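Local atomic coordinates of flavohemoglobin (Malassezia yamatoensis, PDB entry 6O0A), a protein that carries heme and FAD and probably acts as a nitric oxide dioxygenase, passing electrons from NAD(P)H through the flavin to the heme to detoxify nitric oxide. Residues P280-C285 with E308-A313; V368-P373 with H392-E397. All blocks are in the same frame, centred on the assembly; numbering follows the deposited sequence.

Contact 1: residues P280-C285 with E308-A313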
loop_
_atom_site.group_PDB
_atom_site.type_symbol
_atom_site.label_atom_id
_atom_site.label_comp_id
_atom_site.label_asym_id
_atom_site.label_seq_id
_atom_site.Cartn_x
_atom_site.Cartn_y
_atom_site.Cartn_z
ATOM N N PRO A 280 8.942 -13.784 -18.186
ATOM C CA PRO A 280 9.414 -14.314 -16.903
ATOM C C PRO A 280 9.162 -13.327 -15.778
ATOM O O PRO A 280 9.036 -12.118 -15.990
ATOM C CB PRO A 280 10.918 -14.526 -17.123
ATOM C CG PRO A 280 11.222 -13.992 -18.504
ATOM C CD PRO A 280 10.043 -13.209 -18.971
ATOM N N LEU A 281 9.085 -13.867 -14.559
ATOM C CA LEU A 281 8.847 -13.079 -13.360
ATOM C C LEU A 281 10.017 -13.230 -12.395
ATOM O O LEU A 281 10.507 -14.340 -12.164
ATOM C CB LEU A 281 7.552 -13.505 -12.647
ATOM C CG LEU A 281 6.211 -13.320 -13.359
ATOM C CD1 LEU A 281 5.106 -13.958 -12.534
ATOM C CD2 LEU A 281 5.915 -11.846 -13.598
ATOM N N VAL A 282 10.456 -12.112 -11.825
ATOM C CA VAL A 282 11.483 -12.112 -10.790
ATOM C C VAL A 282 10.861 -11.450 -9.575
ATOM O O VAL A 282 10.407 -10.301 -9.655
ATOM C CB VAL A 282 12.768 -11.392 -11.241
ATOM C CG1 VAL A 282 13.829 -11.465 -10.146
ATOM C CG2 VAL A 282 13.309 -12.005 -12.537
ATOM N N LEU A 283 10.790 -12.185 -8.468
ATOM C CA LEU A 283 10.151 -11.704 -7.248
ATOM C C LEU A 283 11.229 -11.563 -6.181
ATOM O O LEU A 283 11.880 -12.554 -5.818
ATOM C CB LEU A 283 9.043 -12.661 -6.801
ATOM C CG LEU A 283 8.057 -13.084 -7.901
ATOM C CD1 LEU A 283 7.025 -14.060 -7.339
ATOM C CD2 LEU A 283 7.351 -11.864 -8.501
ATOM N N ILE A 284 11.425 -10.343 -5.687
ATOM C CA ILE A 284 12.515 -10.037 -4.762
ATOM C C ILE A 284 11.909 -9.437 -3.501
ATOM O O ILE A 284 11.195 -8.427 -3.572
ATOM C CB ILE A 284 13.534 -9.077 -5.389
ATOM C CG1 ILE A 284 14.142 -9.701 -6.655
ATOM C CG2 ILE A 284 14.596 -8.701 -4.373
ATOM C CD1 ILE A 284 15.165 -8.817 -7.357
ATOM N N CYS A 285 12.198 -10.039 -2.345
ATOM C CA CYS A 285 11.569 -9.573 -1.117
ATOM C C CYS A 285 12.526 -9.663 0.066
ATOM O O CYS A 285 13.547 -10.354 0.029
ATOM C CB CYS A 285 10.277 -10.356 -0.804
ATOM S SG CYS A 285 10.523 -12.120 -0.520
ATOM N N GLU A 308 8.883 -18.728 -16.384
ATOM C CA GLU A 308 10.064 -18.803 -15.537
ATOM C C GLU A 308 9.879 -17.850 -14.375
ATOM O O GLU A 308 9.592 -16.667 -14.579
ATOM C CB GLU A 308 11.326 -18.439 -16.313
ATOM C CG GLU A 308 11.654 -19.410 -17.427
ATOM C CD GLU A 308 13.025 -19.163 -18.016
ATOM O OE1 GLU A 308 13.723 -18.242 -17.533
ATOM O OE2 GLU A 308 13.401 -19.894 -18.956
ATOM N N VAL A 309 10.018 -18.368 -13.157
ATOM C CA VAL A 309 9.811 -17.591 -11.939
ATOM C C VAL A 309 11.082 -17.699 -11.109
ATOM O O VAL A 309 11.523 -18.806 -10.778
ATOM C CB VAL A 309 8.591 -18.078 -11.140
ATOM C CG1 VAL A 309 8.432 -17.276 -9.851
ATOM C CG2 VAL A 309 7.308 -17.980 -11.976
ATOM N N MET A 310 11.688 -16.559 -10.802
ATOM C CA MET A 310 12.870 -16.500 -9.953
ATOM C C MET A 310 12.492 -15.759 -8.681
ATOM O O MET A 310 12.042 -14.614 -8.743
ATOM C CB MET A 310 14.022 -15.798 -10.668
ATOM C CG MET A 310 15.284 -15.641 -9.838
ATOM S SD MET A 310 16.498 -14.585 -10.671
ATOM C CE MET A 310 16.536 -15.302 -12.313
ATOM N N ILE A 311 12.662 -16.412 -7.539
ATOM C CA ILE A 311 12.297 -15.815 -6.263
ATOM C C ILE A 311 13.564 -15.634 -5.445
ATOM O O ILE A 311 14.302 -16.597 -5.227
ATOM C CB ILE A 311 11.272 -16.677 -5.502
ATOM C CG1 ILE A 311 9.997 -16.828 -6.333
ATOM C CG2 ILE A 311 10.953 -16.045 -4.133
ATOM C CD1 ILE A 311 9.385 -18.213 -6.293
ATOM N N ILE A 312 13.813 -14.404 -4.995
ATOM C CA ILE A 312 14.983 -14.080 -4.184
ATOM C C ILE A 312 14.463 -13.439 -2.906
ATOM O O ILE A 312 13.930 -12.328 -2.943
ATOM C CB ILE A 312 15.961 -13.147 -4.911
ATOM C CG1 ILE A 312 16.194 -13.601 -6.357
ATOM C CG2 ILE A 312 17.290 -13.086 -4.167
ATOM C CD1 ILE A 312 17.005 -14.879 -6.494
ATOM N N ALA A 313 14.613 -14.137 -1.787
ATOM C CA ALA A 313 14.072 -13.689 -0.510
ATOM C C ALA A 313 15.196 -13.483 0.497
ATOM O O ALA A 313 16.107 -14.307 0.604
ATOM C CB ALA A 313 13.048 -14.702 0.020
#
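L281 to C285 and V309 to A313 pair residue for residue as neighbouring parallel strands; their local axes (281-285 and 308-313) approach to 4.7 Å and lie only 10° from exact alignment. The backbone carries the pairing through five hydrogen bonds. L281 and L283 each give their N-H to one residue of the 308-313 strand and their carbonyl to another, and C285 N closes the series on I312 O. All five are nearly straight; the shortest runs from L283 N to M310 O (2.7 Å, N-H...O angle 170°). Between these rungs lie CA-H...O contacts, such as I284 CA to I312 O at 3.2 Å, so a single carbonyl such as I312 O meets both an N-H and a CA-H.

Side chains alternate between the two faces of the sheet. V282 and I284 share one face with M310 and I312, and there I284 CG2 lies 4.0 Å from the backbone atom I312 O. On the other face L283 and I311 run side by side in the same direction, L283 CD1 reaching I311 CG1 at 4.2 Å, and helix 290-302 covers this layer through V293 and V297. Further along, C285 SG turns across to A313 CB at 3.7 Å, its chi1 of 62° setting the sulfur between N and the carbonyl carbon. At the entry to the strands, P280 CB meets E308 CB at 4.0 Å.

Between these two strands the hydrogen bonds are all backbone ones, while the side chains of L281-C285 and V309-A313 are aliphatic or sulfur-bearing, as suits interior strands of the Rossmann-like NAD-binding domain of this reductase family.

Contact 2: residues V368-P373 with H392-E397; sequences VFLCGP and HKIFYE
The last beta-alpha-beta unit of the NAD-binding domain, strand 367-371, helix 374-386 and strand 394-397, brings V368-C371 beside I394-E397 at the edge of the parallel sheet. V368 N donates to K393 O at 2.9 Å in an almost straight bond (177°), and V368 O takes the N-H of F395. The bond from E397 N to L370 O is long, at 3.2 Å, and bent.

On the helix-374-386 side, the L370 and I394 side chains cross at an angle, CD1 of L370 lying 3.7 Å from CG2 of I394, and L384 of that helix touches both residues. This is the right-handed crossover of a Rossmann-like fold, its helix packed against the paired strands. E397, on the opposite face, belongs to the FAD pocket and touches the flavin cofactor; its side chain is about 8 Å from the heme. On this face F369, with CG anti to N (chi1 170°), extends alongside E397 and brings CE1 to within 4.0 Å of E397 CB; ring and carboxylate planes are 66° apart. F296 meets the F369 ring edge-to-face. The F395 ring presents its edge to the backbone, CD1 lying 3.7 Å from V368 O.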
loop_
_atom_site.group_PDB
_atom_site.type_symbol
_atom_site.label_atom_id
_atom_site.label_comp_id
_atom_site.label_asym_id
_atom_site.label_seq_id
_atom_site.Cartn_x
_atom_site.Cartn_y
_atom_site.Cartn_z
ATOM N N VAL A 368 9.979 -7.363 -12.750
ATOM C CA VAL A 368 10.624 -7.538 -11.455
ATOM C C VAL A 368 9.746 -6.894 -10.396
ATOM O O VAL A 368 9.389 -5.717 -10.517
ATOM C CB VAL A 368 12.031 -6.919 -11.430
ATOM C CG1 VAL A 368 12.669 -7.148 -10.081
ATOM C CG2 VAL A 368 12.894 -7.492 -12.553
ATOM N N PHE A 369 9.416 -7.658 -9.358
ATOM C CA PHE A 369 8.592 -7.194 -8.247
ATOM C C PHE A 369 9.445 -7.098 -6.984
ATOM O O PHE A 369 10.199 -8.024 -6.673
ATOM C CB PHE A 369 7.414 -8.149 -8.023
ATOM C CG PHE A 369 6.648 -7.880 -6.764
ATOM C CD1 PHE A 369 5.738 -6.837 -6.701
ATOM C CD2 PHE A 369 6.837 -8.670 -5.638
ATOM C CE1 PHE A 369 5.034 -6.586 -5.535
ATOM C CE2 PHE A 369 6.124 -8.428 -4.461
ATOM C CZ PHE A 369 5.223 -7.385 -4.412
ATOM N N LEU A 370 9.330 -5.979 -6.262
ATOM C CA LEU A 370 10.068 -5.755 -5.022
ATOM C C LEU A 370 9.106 -5.551 -3.861
ATOM O O LEU A 370 8.144 -4.787 -3.968
ATOM C CB LEU A 370 10.966 -4.516 -5.107
ATOM C CG LEU A 370 11.866 -4.372 -6.324
ATOM C CD1 LEU A 370 12.590 -3.026 -6.273
ATOM C CD2 LEU A 370 12.849 -5.538 -6.370
ATOM N N CYS A 371 9.392 -6.191 -2.735
ATOM C CA CYS A 371 8.651 -5.872 -1.521
ATOM C C CYS A 371 9.565 -6.055 -0.322
ATOM O O CYS A 371 10.007 -7.171 -0.044
ATOM C CB CYS A 371 7.412 -6.747 -1.385
ATOM S SG CYS A 371 6.359 -6.185 -0.063
ATOM N N GLY A 372 9.833 -4.967 0.383
ATOM C CA GLY A 372 10.669 -5.004 1.557
ATOM C C GLY A 372 10.690 -3.633 2.188
ATOM O O GLY A 372 9.943 -2.738 1.787
ATOM N N PRO A 373 11.550 -3.436 3.185
ATOM C CA PRO A 373 11.699 -2.098 3.766
ATOM C C PRO A 373 12.062 -1.085 2.690
ATOM O O PRO A 373 12.644 -1.426 1.659
ATOM C CB PRO A 373 12.833 -2.277 4.783
ATOM C CG PRO A 373 12.799 -3.728 5.127
ATOM C CD PRO A 373 12.435 -4.424 3.831
ATOM N N HIS A 392 10.362 0.889 -16.033
ATOM C CA HIS A 392 8.998 0.496 -16.365
ATOM C C HIS A 392 8.725 -0.966 -16.046
ATOM O O HIS A 392 7.558 -1.365 -15.976
ATOM C CB HIS A 392 8.747 0.766 -17.850
ATOM C CG HIS A 392 7.314 0.655 -18.267
ATOM N ND1 HIS A 392 6.304 1.384 -17.676
ATOM C CD2 HIS A 392 6.727 -0.076 -19.246
ATOM C CE1 HIS A 392 5.155 1.094 -18.261
ATOM N NE2 HIS A 392 5.385 0.212 -19.218
ATOM N N LYS A 393 9.772 -1.774 -15.861
ATOM C CA LYS A 393 9.643 -3.195 -15.565
ATOM C C LYS A 393 9.758 -3.514 -14.082
ATOM O O LYS A 393 9.670 -4.688 -13.711
ATOM C CB LYS A 393 10.715 -3.992 -16.320
ATOM C CG LYS A 393 10.476 -4.119 -17.812
ATOM C CD LYS A 393 9.218 -4.919 -18.106
ATOM C CE LYS A 393 9.148 -5.295 -19.579
ATOM N NZ LYS A 393 7.833 -5.904 -19.912
ATOM N N ILE A 394 9.987 -2.518 -13.234
ATOM C CA ILE A 394 10.187 -2.729 -11.805
ATOM C C ILE A 394 8.922 -2.283 -11.093
ATOM O O ILE A 394 8.503 -1.127 -11.219
ATOM C CB ILE A 394 11.417 -1.972 -11.283
ATOM C CG1 ILE A 394 12.652 -2.332 -12.113
ATOM C CG2 ILE A 394 11.645 -2.265 -9.804
ATOM C CD1 ILE A 394 13.891 -1.560 -11.721
ATOM N N PHE A 395 8.310 -3.200 -10.358
ATOM C CA PHE A 395 7.081 -2.944 -9.627
ATOM C C PHE A 395 7.368 -3.089 -8.144
ATOM O O PHE A 395 8.167 -3.938 -7.743
ATOM C CB PHE A 395 5.984 -3.925 -10.043
ATOM C CG PHE A 395 5.651 -3.882 -11.500
ATOM C CD1 PHE A 395 6.395 -4.604 -12.421
ATOM C CD2 PHE A 395 4.580 -3.128 -11.951
ATOM C CE1 PHE A 395 6.082 -4.559 -13.775
ATOM C CE2 PHE A 395 4.262 -3.082 -13.298
ATOM C CZ PHE A 395 5.010 -3.801 -14.208
ATOM N N TYR A 396 6.736 -2.264 -7.320
ATOM C CA TYR A 396 7.053 -2.346 -5.906
ATOM C C TYR A 396 5.796 -2.158 -5.072
ATOM O O TYR A 396 4.756 -1.690 -5.548
ATOM C CB TYR A 396 8.148 -1.340 -5.512
ATOM C CG TYR A 396 7.787 0.121 -5.671
ATOM C CD1 TYR A 396 6.959 0.756 -4.750
ATOM C CD2 TYR A 396 8.307 0.877 -6.716
ATOM C CE1 TYR A 396 6.632 2.093 -4.880
ATOM C CE2 TYR A 396 7.989 2.222 -6.852
ATOM C CZ TYR A 396 7.148 2.824 -5.929
ATOM O OH TYR A 396 6.821 4.159 -6.048
ATOM N N GLU A 397 5.922 -2.551 -3.811
ATOM C CA GLU A 397 4.837 -2.506 -2.839
ATOM C C GLU A 397 5.438 -2.015 -1.530
ATOM O O GLU A 397 6.276 -2.701 -0.937
ATOM C CB GLU A 397 4.196 -3.884 -2.673
ATOM C CG GLU A 397 3.182 -3.984 -1.554
ATOM C CD GLU A 397 1.823 -3.444 -1.941
ATOM O OE1 GLU A 397 1.730 -2.280 -2.395
ATOM O OE2 GLU A 397 0.837 -4.196 -1.795
#

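Overall arrangement
Following the chain from the N terminus, the heme-binding helices and the antiparallel FAD-binding sheet come first, and contact 1 then closes a loop through helix 290-302. The chain next adds strands 336-343 and 351-352 on one side of the parallel sheet before returning past strand 281-286 to strand 367-371. Contact 2 closes a second loop, through helix 374-386, at the far edge. The two loops follow in series, neither enclosing nor crossing the other. Strands 281-286 and 367-371 are direct neighbours, linked by probable hydrogen bonds from I284 N to F369 O and F369 N to V282 O, making contacts 1 and 2 parts of one continuous sheet.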